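Local coordinates for glutamate racemase (Campylobacter jejuni, PDB 3UHF), which belongs to the Asp/Glu/hydantoin racemase family of alpha/beta proteins and holds D-glutamic acid in a pocket between two parallel beta-sheets, at residues F30-G35 / I92-A97; G115-G120 / E147-R152; I135-T140 / I201-H206; N162-G167 / Y189-I194; T195-L200 / D220-I225. All blocks are in the same frame, centred on the assembly; numbering follows the deposited sequence.

In the fold
Interactions 1 and 3 are the buried contacts, one from each parallel sheet, and they meet at D-glutamic acid, where the hydroxyls of T96 and T140 are hydrogen-bonded. Interaction 2 is partly buried: two helices pair beside the sheet of interaction 3, with Y149 lying against V137, I201 and A203. Interactions 3 and 5 share strand 199-202, bonded to strand 135-139 in one and to 223-226 in the other. Interaction 4 lays helix 181-191 on edge strand 161-165, beside strand 135-139. Chemistry follows place: backbone ladders in 3 and 5, polar ligand contacts in 1 and 3, apolar and CH-pi packing in 2 and 4, and Asp-Arg and Asp-Lys salt bridges on the outer sides of 2 and 5.

Interaction 1: F30-G35 / I92-A97; sequences FDSGVG and IACNTA. With DGL (D-glutamic acid), chain C.
F30 bridges I92 in parallel fashion, and its carbonyl oxygen takes the N-H of A93 (O to N 2.9 Å) in a bond bent to 138°. With CG anti to the backbone N (chi1 172°), the phenylalanine ring is carried to the side of A97, whose CB approaches it at the edge. F30 CB touches I92 CD1 at 4.1 Å; A78 and F82 of helix 68-82 also pack on the F30 side chain. D31 ends the strand. Its OD1 comes within 3.2 Å of C94 CB and also faces the ligand amine, whereas OD2 accepts the N-H of G33 from above the carboxylate plane (2.9 Å), an Asx turn that, with a weak bond from G36 N, restrains the carboxylate. S32 follows, its CB and OG facing C94 SG. The OG atom is gripped twice by D-glutamic acid, giving its proton to OE1 at 2.6 Å and accepting from the amine N at 3.1 Å. Across from it, C94 caps helix 95-100: its SG accepts the N-H of A97 in a nearly straight bond (174°) and stands 3.2 Å from the ligand N. The ligand amine sits among D31, S32 and C94, with T205 as a further partner, while its alpha-carboxylate meets N95 N, T96 OG1 and, weakly, T96 N at the helix start, whose dipole would probably favour a negative group.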
# COMPACT_ATOMS: atom_id res chain seq x y z
N PHE A 30 -6.61 4.63 4.59
CA PHE A 30 -6.08 4.23 5.88
C PHE A 30 -4.72 3.55 5.76
O PHE A 30 -4.50 2.71 4.88
CB PHE A 30 -7.03 3.27 6.60
CG PHE A 30 -6.44 2.67 7.86
CD1 PHE A 30 -6.17 3.47 8.96
CD2 PHE A 30 -6.11 1.33 7.91
CE1 PHE A 30 -5.58 2.92 10.11
CE2 PHE A 30 -5.53 0.78 9.05
CZ PHE A 30 -5.28 1.58 10.15
N ASP A 31 -3.80 3.88 6.67
CA ASP A 31 -2.55 3.15 6.76
C ASP A 31 -2.13 3.02 8.23
O ASP A 31 -2.61 3.75 9.09
CB ASP A 31 -1.45 3.84 5.96
CG ASP A 31 -0.12 3.08 6.03
OD1 ASP A 31 -0.11 1.88 5.68
OD2 ASP A 31 0.88 3.68 6.46
N SER A 32 -1.24 2.07 8.51
CA SER A 32 -0.72 1.90 9.86
C SER A 32 0.06 3.13 10.31
O SER A 32 0.16 3.40 11.50
CB SER A 32 0.17 0.66 9.95
OG SER A 32 1.29 0.79 9.09
N GLY A 33 0.62 3.87 9.37
CA GLY A 33 1.42 5.04 9.74
C GLY A 33 1.65 6.01 8.61
O GLY A 33 0.69 6.47 7.99
N VAL A 34 2.91 6.31 8.33
CA VAL A 34 3.25 7.27 7.27
C VAL A 34 3.54 6.61 5.93
O VAL A 34 3.52 7.29 4.91
CB VAL A 34 4.49 8.12 7.62
CG1 VAL A 34 4.25 8.86 8.91
CG2 VAL A 34 5.73 7.22 7.70
N GLY A 35 3.83 5.31 5.94
CA GLY A 35 4.19 4.61 4.71
C GLY A 35 3.13 4.75 3.64
O GLY A 35 3.44 4.89 2.45
N ILE A 92 -7.61 0.77 1.84
CA ILE A 92 -6.63 0.31 2.82
C ILE A 92 -5.26 0.27 2.12
O ILE A 92 -4.95 -0.68 1.41
CB ILE A 92 -6.98 -1.10 3.34
CG1 ILE A 92 -8.44 -1.13 3.83
CG2 ILE A 92 -6.02 -1.54 4.45
CD1 ILE A 92 -8.74 -0.12 4.93
N ALA A 93 -4.48 1.34 2.30
CA ALA A 93 -3.18 1.47 1.65
C ALA A 93 -2.21 0.42 2.18
O ALA A 93 -1.28 0.02 1.49
CB ALA A 93 -2.60 2.88 1.89
N CYS A 94 -2.44 -0.00 3.41
CA CYS A 94 -1.52 -0.87 4.13
C CYS A 94 -1.60 -2.31 3.63
O CYS A 94 -2.68 -2.89 3.62
CB CYS A 94 -1.87 -0.83 5.62
SG CYS A 94 -0.76 -1.79 6.67
N ASN A 95 -0.47 -2.87 3.21
CA ASN A 95 -0.46 -4.24 2.73
C ASN A 95 -0.71 -5.21 3.87
O ASN A 95 -1.31 -6.27 3.67
CB ASN A 95 0.87 -4.58 2.04
CG ASN A 95 1.15 -3.67 0.85
OD1 ASN A 95 1.52 -2.51 1.02
ND2 ASN A 95 0.98 -4.21 -0.36
N THR A 96 -0.25 -4.85 5.07
CA THR A 96 -0.43 -5.72 6.22
C THR A 96 -1.90 -5.78 6.61
O THR A 96 -2.46 -6.87 6.79
CB THR A 96 0.45 -5.27 7.42
OG1 THR A 96 1.84 -5.37 7.06
CG2 THR A 96 0.17 -6.15 8.63
N ALA A 97 -2.52 -4.61 6.73
CA ALA A 97 -3.96 -4.55 6.97
C ALA A 97 -4.74 -5.26 5.86
O ALA A 97 -5.75 -5.93 6.12
CB ALA A 97 -4.42 -3.10 7.11
N DGL C . 2.00 -0.22 6.24
CA DGL C . 2.69 -1.50 6.43
C DGL C . 2.56 -2.35 5.17
O DGL C . 2.28 -1.84 4.08
CB DGL C . 4.17 -1.29 6.73
CG DGL C . 4.42 -0.68 8.11
CD DGL C . 3.86 -1.56 9.21
OE1 DGL C . 2.79 -1.21 9.76
OE2 DGL C . 4.46 -2.62 9.48
OXT DGL C . 2.76 -3.56 5.23

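Interaction 2: G115-G120 / E147-R152; sequences GVIDAG and EEYQKR
E148, in the first turn of helix 148-155, opens the contact by setting its CB 4.3 Å from I117 CD1, a light touch. The next residue, Y149, carries most of the apolar contact. Its CG is anti to the carbonyl carbon (chi1 -81°), which sends the ring across to helix 117-128 with one face turned to the side chain of I117. The CG2 methyl stands 3.6 Å from the ring centroid and only 6° off the normal, a CH-pi contact squarely over that face, while I117 CG1 leans on the CE1 side of the same ring at 3.6 Å. The phenol end is held by polar partners. A water in the ring plane lies 2.7 Å from Y149 OH and donates to V116 O at 2.8 Å, tying the tyrosine to the residue just ahead of helix 117-128; the side chain of N95 is its other polar neighbour. One turn further on, R152 extends from CG to NE and passes I117, its CD 4.0 Å from I117 CG2. Its pairing with D118 is tentative, since each residue is modelled in two conformers. In those considered here D118 CB lies over the centre of the guanidinium, with the carboxylate plane turned 19° from it. The salt bridge is long, D118 OD1 to R152 NH1 3.7 Å, and no N-H points at the oxygen. The two helices pack side by side on one face of the sheet that contains strands 135-139 and 199-202, the helical layer of an alpha/beta domain.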
# COMPACT_ATOMS: atom_id res chain seq x y z
N GLY A 115 -8.40 -3.07 -0.60
CA GLY A 115 -7.02 -3.14 -0.14
C GLY A 115 -6.12 -3.06 -1.36
O GLY A 115 -6.60 -2.73 -2.46
N VAL A 116 -4.83 -3.36 -1.20
CA VAL A 116 -3.87 -3.22 -2.28
C VAL A 116 -3.32 -4.55 -2.80
O VAL A 116 -2.52 -4.57 -3.74
CB VAL A 116 -2.69 -2.31 -1.88
CG1 VAL A 116 -3.15 -0.85 -1.76
CG2 VAL A 116 -2.06 -2.80 -0.55
N ILE A 117 -3.73 -5.66 -2.20
CA ILE A 117 -3.14 -6.95 -2.57
C ILE A 117 -3.69 -7.48 -3.89
O ILE A 117 -2.92 -7.87 -4.77
CB ILE A 117 -3.30 -7.99 -1.44
CG1 ILE A 117 -2.51 -7.51 -0.21
CG2 ILE A 117 -2.80 -9.34 -1.90
CD1 ILE A 117 -2.64 -8.40 1.00
N ASP A 118 -5.02 -7.51 -4.04
CA ASP A 118 -5.64 -7.95 -5.29
C ASP A 118 -5.11 -7.11 -6.45
O ASP A 118 -4.68 -7.63 -7.49
CB ASP A 118 -7.16 -7.86 -5.16
CG ASP A 118 -7.90 -8.50 -6.33
OD1 ASP A 118 -7.25 -8.93 -7.31
OD2 ASP A 118 -9.15 -8.58 -6.25
N ALA A 119 -5.10 -5.79 -6.25
CA ALA A 119 -4.58 -4.88 -7.25
C ALA A 119 -3.14 -5.18 -7.65
O ALA A 119 -2.79 -5.15 -8.82
CB ALA A 119 -4.70 -3.44 -6.75
N GLY A 120 -2.29 -5.44 -6.66
CA GLY A 120 -0.89 -5.73 -6.93
C GLY A 120 -0.71 -7.03 -7.70
O GLY A 120 0.13 -7.14 -8.59
N GLU A 147 -0.02 -15.50 3.63
CA GLU A 147 -0.03 -16.26 2.38
C GLU A 147 -1.02 -15.71 1.34
O GLU A 147 -1.35 -16.39 0.36
CB GLU A 147 -0.28 -17.75 2.64
CG GLU A 147 0.86 -18.39 3.43
CD GLU A 147 0.63 -19.85 3.77
OE1 GLU A 147 -0.42 -20.40 3.41
OE2 GLU A 147 1.53 -20.44 4.41
N GLU A 148 -1.47 -14.47 1.53
CA GLU A 148 -2.46 -13.92 0.61
C GLU A 148 -1.92 -13.72 -0.81
O GLU A 148 -2.59 -14.08 -1.80
CB GLU A 148 -3.07 -12.63 1.17
CG GLU A 148 -4.00 -12.88 2.36
CD GLU A 148 -5.32 -13.53 1.95
OE1 GLU A 148 -5.89 -14.29 2.76
OE2 GLU A 148 -5.78 -13.28 0.81
N TYR A 149 -0.72 -13.17 -0.94
CA TYR A 149 -0.13 -12.99 -2.27
C TYR A 149 0.13 -14.35 -2.90
O TYR A 149 -0.17 -14.55 -4.08
CB TYR A 149 1.18 -12.21 -2.22
CG TYR A 149 1.00 -10.71 -2.15
CD1 TYR A 149 0.99 -10.06 -0.92
CD2 TYR A 149 0.85 -9.95 -3.30
CE1 TYR A 149 0.83 -8.70 -0.83
CE2 TYR A 149 0.69 -8.57 -3.23
CZ TYR A 149 0.69 -7.95 -1.98
OH TYR A 149 0.53 -6.60 -1.88
N GLN A 150 0.69 -15.26 -2.11
CA GLN A 150 1.03 -16.59 -2.60
C GLN A 150 -0.20 -17.31 -3.13
O GLN A 150 -0.18 -17.88 -4.22
CB GLN A 150 1.69 -17.45 -1.51
CG GLN A 150 3.03 -16.93 -0.98
CD GLN A 150 2.87 -16.04 0.24
OE1 GLN A 150 2.07 -15.11 0.22
NE2 GLN A 150 3.59 -16.34 1.31
N LYS A 151 -1.28 -17.29 -2.35
CA LYS A 151 -2.51 -17.98 -2.73
C LYS A 151 -3.14 -17.40 -3.99
O LYS A 151 -3.64 -18.14 -4.84
CB LYS A 151 -3.53 -17.96 -1.58
CG LYS A 151 -3.21 -18.92 -0.43
CD LYS A 151 -4.15 -18.66 0.75
CE LYS A 151 -4.30 -19.89 1.65
NZ LYS A 151 -3.14 -20.12 2.55
N ARG A 152 -3.14 -16.08 -4.10
CA ARG A 152 -3.70 -15.45 -5.29
C ARG A 152 -2.89 -15.82 -6.53
O ARG A 152 -3.45 -16.24 -7.54
CB ARG A 152 -3.78 -13.93 -5.13
CG ARG A 152 -4.79 -13.47 -4.10
CD ARG A 152 -4.88 -11.95 -4.03
NE ARG A 152 -6.00 -11.51 -3.20
CZ ARG A 152 -7.24 -11.38 -3.64
NH1 ARG A 152 -7.54 -11.67 -4.90
NH2 ARG A 152 -8.20 -10.97 -2.82
O HOH W 1 0.20 -4.95 -3.93

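Interaction 3: I135-T140 / I201-H206; sequences ILVIAT and ILACTH. With DGL (D-glutamic acid), chain C.
V137 and I201 lie side by side on one face of the sheet. V137 has CG1 anti to the backbone N (chi1 -179°), which brings that methyl to A203 CB at 3.9 Å and leaves CG2 alongside I201. The isoleucine runs out extended beyond CB (chi2 -177°), and its CD1 lands 4.0 Å from V137 CG2 and equally close to I135 CG2. Y149 of helix 148-155 covers V137, I201 and A203 here. The strands are joined by parallel backbone bonds: I201 N gives to L136 O at 2.8 Å, I138 N to I201 O at 3.3 Å, and A203 N, weakly, to I138 O. Inverse gamma turns centred on L202 and A203 then swing the chain toward the ligand, with A203 CB still touching A139 CB. A water fills the junction, accepting from T140 N and donating to A203 O and, at 2.7 Å from its oxygen, to OXT of D-glutamic acid. T205 grips the ligand twice: its N-H meets O at 2.9 Å in a bond of 170°, and its OG1 accepts from the ligand N. That OG1 is also hydrogen-bonded to H206 ND1, 3.0 Å away, while H206 NE2 is held by E174. C204 SG packs against the ligand CB, and it and the sulfur of C94 lie on opposite sides of the ligand CA. A ligand bound at the C-terminal ends of parallel strands is characteristic of alpha/beta folds, and a pair of cysteines flanking it is a hallmark of glutamate racemases.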
# COMPACT_ATOMS: atom_id res chain seq x y z
N ILE A 135 8.48 -14.50 -9.90
CA ILE A 135 8.02 -13.39 -9.07
C ILE A 135 8.68 -13.45 -7.69
O ILE A 135 8.74 -14.50 -7.06
CB ILE A 135 6.49 -13.47 -8.85
CG1 ILE A 135 5.75 -13.42 -10.19
CG2 ILE A 135 6.00 -12.33 -7.93
CD1 ILE A 135 4.27 -13.66 -10.05
N LEU A 136 9.16 -12.30 -7.22
CA LEU A 136 9.59 -12.17 -5.83
C LEU A 136 8.64 -11.20 -5.14
O LEU A 136 8.44 -10.07 -5.60
CB LEU A 136 11.03 -11.64 -5.77
CG LEU A 136 11.49 -11.26 -4.35
CD1 LEU A 136 11.37 -12.46 -3.43
CD2 LEU A 136 12.93 -10.73 -4.40
N VAL A 137 8.00 -11.66 -4.07
CA VAL A 137 7.15 -10.80 -3.27
C VAL A 137 7.92 -10.43 -2.01
O VAL A 137 8.38 -11.32 -1.31
CB VAL A 137 5.88 -11.53 -2.83
CG1 VAL A 137 4.99 -10.59 -2.02
CG2 VAL A 137 5.12 -12.05 -4.06
N ILE A 138 8.11 -9.14 -1.75
CA ILE A 138 8.75 -8.72 -0.49
C ILE A 138 7.76 -7.90 0.31
O ILE A 138 7.02 -7.10 -0.25
CB ILE A 138 10.07 -7.96 -0.71
CG1 ILE A 138 9.86 -6.72 -1.61
CG2 ILE A 138 11.12 -8.92 -1.28
CD1 ILE A 138 11.08 -5.76 -1.67
N ALA A 139 7.74 -8.10 1.64
CA ALA A 139 6.69 -7.52 2.45
C ALA A 139 7.06 -7.67 3.91
O ALA A 139 8.12 -8.19 4.23
CB ALA A 139 5.35 -8.23 2.18
N THR A 140 6.17 -7.24 4.80
CA THR A 140 6.38 -7.45 6.23
C THR A 140 6.22 -8.93 6.56
O THR A 140 5.70 -9.69 5.75
CB THR A 140 5.34 -6.69 7.08
OG1 THR A 140 4.02 -7.19 6.80
CG2 THR A 140 5.40 -5.17 6.81
N ILE A 201 7.32 -7.61 -6.46
CA ILE A 201 6.15 -6.92 -5.93
C ILE A 201 6.56 -6.16 -4.67
O ILE A 201 7.00 -6.75 -3.67
CB ILE A 201 4.98 -7.87 -5.61
CG1 ILE A 201 4.61 -8.71 -6.85
CG2 ILE A 201 3.78 -7.03 -5.19
CD1 ILE A 201 3.40 -9.62 -6.66
N LEU A 202 6.41 -4.84 -4.71
CA LEU A 202 6.72 -4.02 -3.55
C LEU A 202 5.51 -4.06 -2.61
O LEU A 202 4.71 -3.11 -2.55
CB LEU A 202 7.00 -2.58 -3.98
CG LEU A 202 8.15 -2.43 -4.99
CD1 LEU A 202 8.30 -0.98 -5.40
CD2 LEU A 202 9.47 -2.94 -4.41
N ALA A 203 5.36 -5.18 -1.91
CA ALA A 203 4.14 -5.46 -1.17
C ALA A 203 4.17 -4.86 0.23
O ALA A 203 3.82 -5.53 1.21
CB ALA A 203 3.90 -6.98 -1.10
N CYS A 204 4.56 -3.59 0.31
CA CYS A 204 4.63 -2.87 1.58
C CYS A 204 4.65 -1.38 1.26
O CYS A 204 5.34 -0.96 0.32
CB CYS A 204 5.88 -3.27 2.35
SG CYS A 204 6.15 -2.35 3.91
N THR A 205 3.89 -0.59 2.02
CA THR A 205 3.74 0.83 1.73
C THR A 205 5.09 1.56 1.67
O THR A 205 5.24 2.54 0.93
CB THR A 205 2.88 1.53 2.81
OG1 THR A 205 3.40 1.22 4.11
CG2 THR A 205 1.43 1.09 2.72
N HIS A 206 6.06 1.09 2.45
CA HIS A 206 7.33 1.81 2.56
C HIS A 206 8.26 1.54 1.39
O HIS A 206 9.21 2.30 1.16
CB HIS A 206 8.07 1.41 3.86
CG HIS A 206 7.40 1.89 5.11
ND1 HIS A 206 6.07 1.67 5.38
CD2 HIS A 206 7.90 2.56 6.18
CE1 HIS A 206 5.77 2.19 6.55
NE2 HIS A 206 6.86 2.75 7.06
N DGL C . 2.00 -0.22 6.24
CA DGL C . 2.69 -1.50 6.43
C DGL C . 2.56 -2.35 5.17
O DGL C . 2.28 -1.84 4.08
CB DGL C . 4.17 -1.29 6.73
CG DGL C . 4.42 -0.68 8.11
CD DGL C . 3.86 -1.56 9.21
OE1 DGL C . 2.79 -1.21 9.76
OE2 DGL C . 4.46 -2.62 9.48
OXT DGL C . 2.76 -3.56 5.23
O HOH W 2 3.68 -5.72 3.94

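Interaction 4: N162-G167 / Y189-I194; sequences NALATG and YYFKNI
The hydroxyl of Y190 lies by the backbone at G167 and accepts the N-H of L168; G167 N is also near, 3.3 Å from Y190 OH, but at an angle too poor for a hydrogen bond. The tyrosine ring is pressed on both faces. T166 CA stands 3.6 Å from its centroid, 10° off the normal, in a CH-pi contact, and Y189 CD2 sits over the centre of the opposite face, while F169 meets the ring edge-to-face. T166 has CG2 anti to its carbonyl carbon, which turns that methyl to Y190 CG (3.8 Å) and on to F191 CE2 (3.9 Å). The contact joins helix 181-191 to edge strand 161-165, within a beta-alpha-beta crossover that skips over strand 135-139 to reach strand 199-202. A type II turn from F191 to I194, closed by I194 N to F191 O at 3.1 Å, brings the chain back toward the strand. There I194 and L164 meet tip to tip, CD1 to CD1 at 3.6 Å in the modelled conformer of L164, and the same leucine methyl lies at the edge of the F191 ring. I194 also reaches L136 on the neighbouring strand.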
# COMPACT_ATOMS: atom_id res chain seq x y z
N ASN A 162 8.77 -16.62 -5.12
CA ASN A 162 9.40 -16.55 -3.82
C ASN A 162 8.64 -15.49 -3.04
O ASN A 162 8.23 -14.48 -3.60
CB ASN A 162 10.87 -16.13 -3.95
CG ASN A 162 11.77 -17.27 -4.38
OD1 ASN A 162 11.45 -18.44 -4.18
ND2 ASN A 162 12.92 -16.93 -4.97
N ALA A 163 8.44 -15.74 -1.75
CA ALA A 163 7.80 -14.77 -0.88
C ALA A 163 8.73 -14.56 0.31
O ALA A 163 9.00 -15.50 1.04
CB ALA A 163 6.45 -15.29 -0.42
N LEU A 164 9.27 -13.35 0.45
CA LEU A 164 10.27 -13.08 1.49
C LEU A 164 9.85 -11.91 2.37
O LEU A 164 9.43 -10.87 1.87
CB LEU A 164 11.65 -12.76 0.88
CG LEU A 164 12.53 -13.89 0.34
CD1 LEU A 164 13.85 -13.32 -0.14
CD2 LEU A 164 12.77 -14.94 1.40
N ALA A 165 9.98 -12.10 3.68
CA ALA A 165 9.79 -11.00 4.62
C ALA A 165 11.08 -10.21 4.63
O ALA A 165 12.15 -10.76 4.86
CB ALA A 165 9.49 -11.55 6.01
N THR A 166 11.00 -8.91 4.37
CA THR A 166 12.18 -8.05 4.40
C THR A 166 11.87 -6.94 5.40
O THR A 166 11.77 -5.78 5.05
CB THR A 166 12.50 -7.47 3.02
OG1 THR A 166 11.37 -6.73 2.54
CG2 THR A 166 12.80 -8.61 2.02
N GLY A 167 11.74 -7.33 6.67
CA GLY A 167 11.15 -6.48 7.68
C GLY A 167 11.89 -5.20 8.02
O GLY A 167 11.26 -4.17 8.31
N TYR A 189 21.70 -9.09 2.76
CA TYR A 189 21.22 -9.95 3.82
C TYR A 189 19.95 -10.69 3.41
O TYR A 189 19.87 -11.91 3.55
CB TYR A 189 20.97 -9.13 5.09
CG TYR A 189 20.30 -9.89 6.22
CD1 TYR A 189 21.03 -10.74 7.03
CD2 TYR A 189 18.95 -9.72 6.49
CE1 TYR A 189 20.43 -11.43 8.08
CE2 TYR A 189 18.34 -10.40 7.54
CZ TYR A 189 19.08 -11.25 8.33
OH TYR A 189 18.49 -11.92 9.37
N TYR A 190 18.97 -9.95 2.91
CA TYR A 190 17.70 -10.59 2.56
C TYR A 190 17.78 -11.38 1.26
O TYR A 190 17.11 -12.38 1.11
CB TYR A 190 16.56 -9.56 2.46
CG TYR A 190 16.12 -9.04 3.80
CD1 TYR A 190 16.23 -7.69 4.11
CD2 TYR A 190 15.63 -9.90 4.77
CE1 TYR A 190 15.83 -7.21 5.36
CE2 TYR A 190 15.23 -9.44 6.02
CZ TYR A 190 15.33 -8.09 6.30
OH TYR A 190 14.93 -7.64 7.54
N PHE A 191 18.61 -10.93 0.33
CA PHE A 191 18.53 -11.46 -1.03
C PHE A 191 19.69 -12.39 -1.40
O PHE A 191 19.86 -12.75 -2.56
CB PHE A 191 18.45 -10.31 -2.03
CG PHE A 191 17.27 -9.39 -1.83
CD1 PHE A 191 17.40 -8.03 -2.05
CD2 PHE A 191 16.03 -9.89 -1.43
CE1 PHE A 191 16.32 -7.17 -1.86
CE2 PHE A 191 14.94 -9.04 -1.26
CZ PHE A 191 15.09 -7.67 -1.47
N LYS A 192 20.49 -12.76 -0.41
CA LYS A 192 21.58 -13.69 -0.66
C LYS A 192 21.04 -15.02 -1.18
O LYS A 192 20.07 -15.56 -0.63
CB LYS A 192 22.43 -13.87 0.60
CG LYS A 192 23.90 -13.57 0.35
CD LYS A 192 24.08 -12.28 -0.44
CE LYS A 192 25.45 -12.20 -1.11
NZ LYS A 192 26.58 -12.40 -0.14
N ASN A 193 21.64 -15.53 -2.24
CA ASN A 193 21.20 -16.79 -2.83
C ASN A 193 19.73 -16.76 -3.25
O ASN A 193 19.03 -17.77 -3.21
CB ASN A 193 21.47 -17.96 -1.88
CG ASN A 193 22.92 -18.02 -1.44
OD1 ASN A 193 23.21 -18.16 -0.26
ND2 ASN A 193 23.84 -17.89 -2.40
N ILE A 194 19.26 -15.58 -3.64
CA ILE A 194 17.95 -15.50 -4.25
C ILE A 194 18.13 -15.30 -5.74
O ILE A 194 19.05 -14.60 -6.17
CB ILE A 194 17.07 -14.38 -3.65
CG1 ILE A 194 15.62 -14.81 -3.70
CG2 ILE A 194 17.26 -13.05 -4.36
CD1 ILE A 194 14.67 -13.67 -3.60

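Interaction 5: T195-L200 / D220-I225; sequences TTPDAL and DKTKLI
T222 and P197 make the shortest polar contact at the inner, tightly packed part: T222 OG1 donates to P197 O at 2.6 Å, lying in the carbonyl plane. The strands then run on as a parallel ladder: K223 N bonds to D198 O at 2.9 Å, L200 N to K223 O at 2.8 Å, and I225 N to L200 O at 2.8 Å. The methyl of T222, CG2 anti to the backbone N, packs on L200 CB at 3.8 Å, and L200 is covered further by L214 and F218. Those two residues belong to helix 211-218, which links strand 199-202 to the edge strand 223-226 in a classic beta-alpha-beta unit. Near the start of the ladder the packing gives way to a looser, solvent-facing side. K221 is bent at chi2 and chi3 and curls over T196 and P197 to bring NZ to D198 OD1 at 3.3 Å, a salt bridge whose hydrogen bond is weak; the bond from K221 NZ to T196 O, at 3.5 Å, is weak too. A water donates to both D198 OD1 (2.6 Å) and K221 O, while D198 OD2 accepts from E134 N. K223, extended beyond CG, leads its amine away from strand 199-202 to a weak bond with A127 O.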
# COMPACT_ATOMS: atom_id res chain seq x y z
N THR A 195 17.29 -15.95 -6.54
CA THR A 195 17.38 -15.79 -7.98
C THR A 195 16.77 -14.45 -8.37
O THR A 195 15.86 -13.96 -7.70
CB THR A 195 16.68 -16.94 -8.72
OG1 THR A 195 15.38 -17.15 -8.17
CG2 THR A 195 17.49 -18.23 -8.60
N THR A 196 17.29 -13.85 -9.44
CA THR A 196 16.79 -12.56 -9.90
C THR A 196 15.40 -12.71 -10.52
O THR A 196 15.21 -13.49 -11.44
CB THR A 196 17.74 -11.94 -10.94
OG1 THR A 196 19.03 -11.75 -10.34
CG2 THR A 196 17.21 -10.59 -11.40
N PRO A 197 14.42 -11.96 -10.00
CA PRO A 197 13.05 -12.17 -10.47
C PRO A 197 12.70 -11.36 -11.71
O PRO A 197 13.34 -10.35 -12.01
CB PRO A 197 12.21 -11.71 -9.28
CG PRO A 197 13.03 -10.62 -8.68
CD PRO A 197 14.47 -11.03 -8.85
N ASP A 198 11.69 -11.81 -12.45
CA ASP A 198 11.16 -11.03 -13.55
C ASP A 198 10.28 -9.89 -13.05
O ASP A 198 10.19 -8.83 -13.68
CB ASP A 198 10.39 -11.93 -14.52
CG ASP A 198 11.29 -12.98 -15.16
OD1 ASP A 198 12.16 -12.59 -15.97
OD2 ASP A 198 11.14 -14.18 -14.84
N ALA A 199 9.63 -10.12 -11.91
CA ALA A 199 8.85 -9.07 -11.26
C ALA A 199 9.09 -9.05 -9.76
O ALA A 199 9.14 -10.10 -9.12
CB ALA A 199 7.37 -9.24 -11.54
N LEU A 200 9.23 -7.85 -9.20
CA LEU A 200 9.38 -7.70 -7.75
C LEU A 200 8.16 -6.95 -7.24
O LEU A 200 7.95 -5.78 -7.60
CB LEU A 200 10.64 -6.89 -7.45
CG LEU A 200 10.90 -6.52 -5.99
CD1 LEU A 200 11.08 -7.77 -5.15
CD2 LEU A 200 12.13 -5.64 -5.90
N ASP A 220 18.07 -4.53 -14.77
CA ASP A 220 16.95 -4.13 -15.63
C ASP A 220 16.04 -5.27 -16.07
O ASP A 220 15.07 -5.04 -16.79
CB ASP A 220 17.45 -3.34 -16.84
CG ASP A 220 18.58 -4.04 -17.58
OD1 ASP A 220 18.77 -5.26 -17.35
OD2 ASP A 220 19.27 -3.38 -18.38
N LYS A 221 16.33 -6.50 -15.66
CA LYS A 221 15.44 -7.61 -16.01
C LYS A 221 14.25 -7.66 -15.06
O LYS A 221 13.24 -8.32 -15.33
CB LYS A 221 16.20 -8.94 -16.03
CG LYS A 221 16.05 -9.78 -14.77
CD LYS A 221 15.20 -11.02 -15.02
CE LYS A 221 16.02 -12.30 -14.84
NZ LYS A 221 15.18 -13.53 -14.89
N THR A 222 14.35 -6.93 -13.95
CA THR A 222 13.33 -6.99 -12.92
C THR A 222 12.35 -5.81 -12.98
O THR A 222 12.74 -4.66 -12.78
CB THR A 222 13.97 -7.04 -11.53
OG1 THR A 222 14.75 -8.23 -11.41
CG2 THR A 222 12.90 -7.05 -10.47
N LYS A 223 11.08 -6.10 -13.24
CA LYS A 223 10.05 -5.07 -13.22
C LYS A 223 9.53 -4.88 -11.80
O LYS A 223 9.16 -5.84 -11.14
CB LYS A 223 8.91 -5.45 -14.16
CG LYS A 223 9.32 -5.56 -15.61
CD LYS A 223 8.13 -5.94 -16.49
CE LYS A 223 8.48 -5.87 -17.97
NZ LYS A 223 7.24 -5.89 -18.79
N LEU A 224 9.49 -3.63 -11.33
CA LEU A 224 8.98 -3.37 -9.99
C LEU A 224 7.48 -3.10 -10.06
O LEU A 224 7.02 -2.32 -10.90
CB LEU A 224 9.71 -2.18 -9.34
CG LEU A 224 11.03 -2.47 -8.62
CD1 LEU A 224 12.03 -3.08 -9.57
CD2 LEU A 224 11.59 -1.18 -8.04
N ILE A 225 6.73 -3.77 -9.19
CA ILE A 225 5.29 -3.58 -9.11
C ILE A 225 4.96 -2.69 -7.91
O ILE A 225 5.16 -3.09 -6.77
CB ILE A 225 4.53 -4.93 -8.99
CG1 ILE A 225 5.00 -5.91 -10.06
CG2 ILE A 225 3.03 -4.70 -9.04
CD1 ILE A 225 4.79 -5.44 -11.50
O HOH W 3 12.46 -10.24 -17.08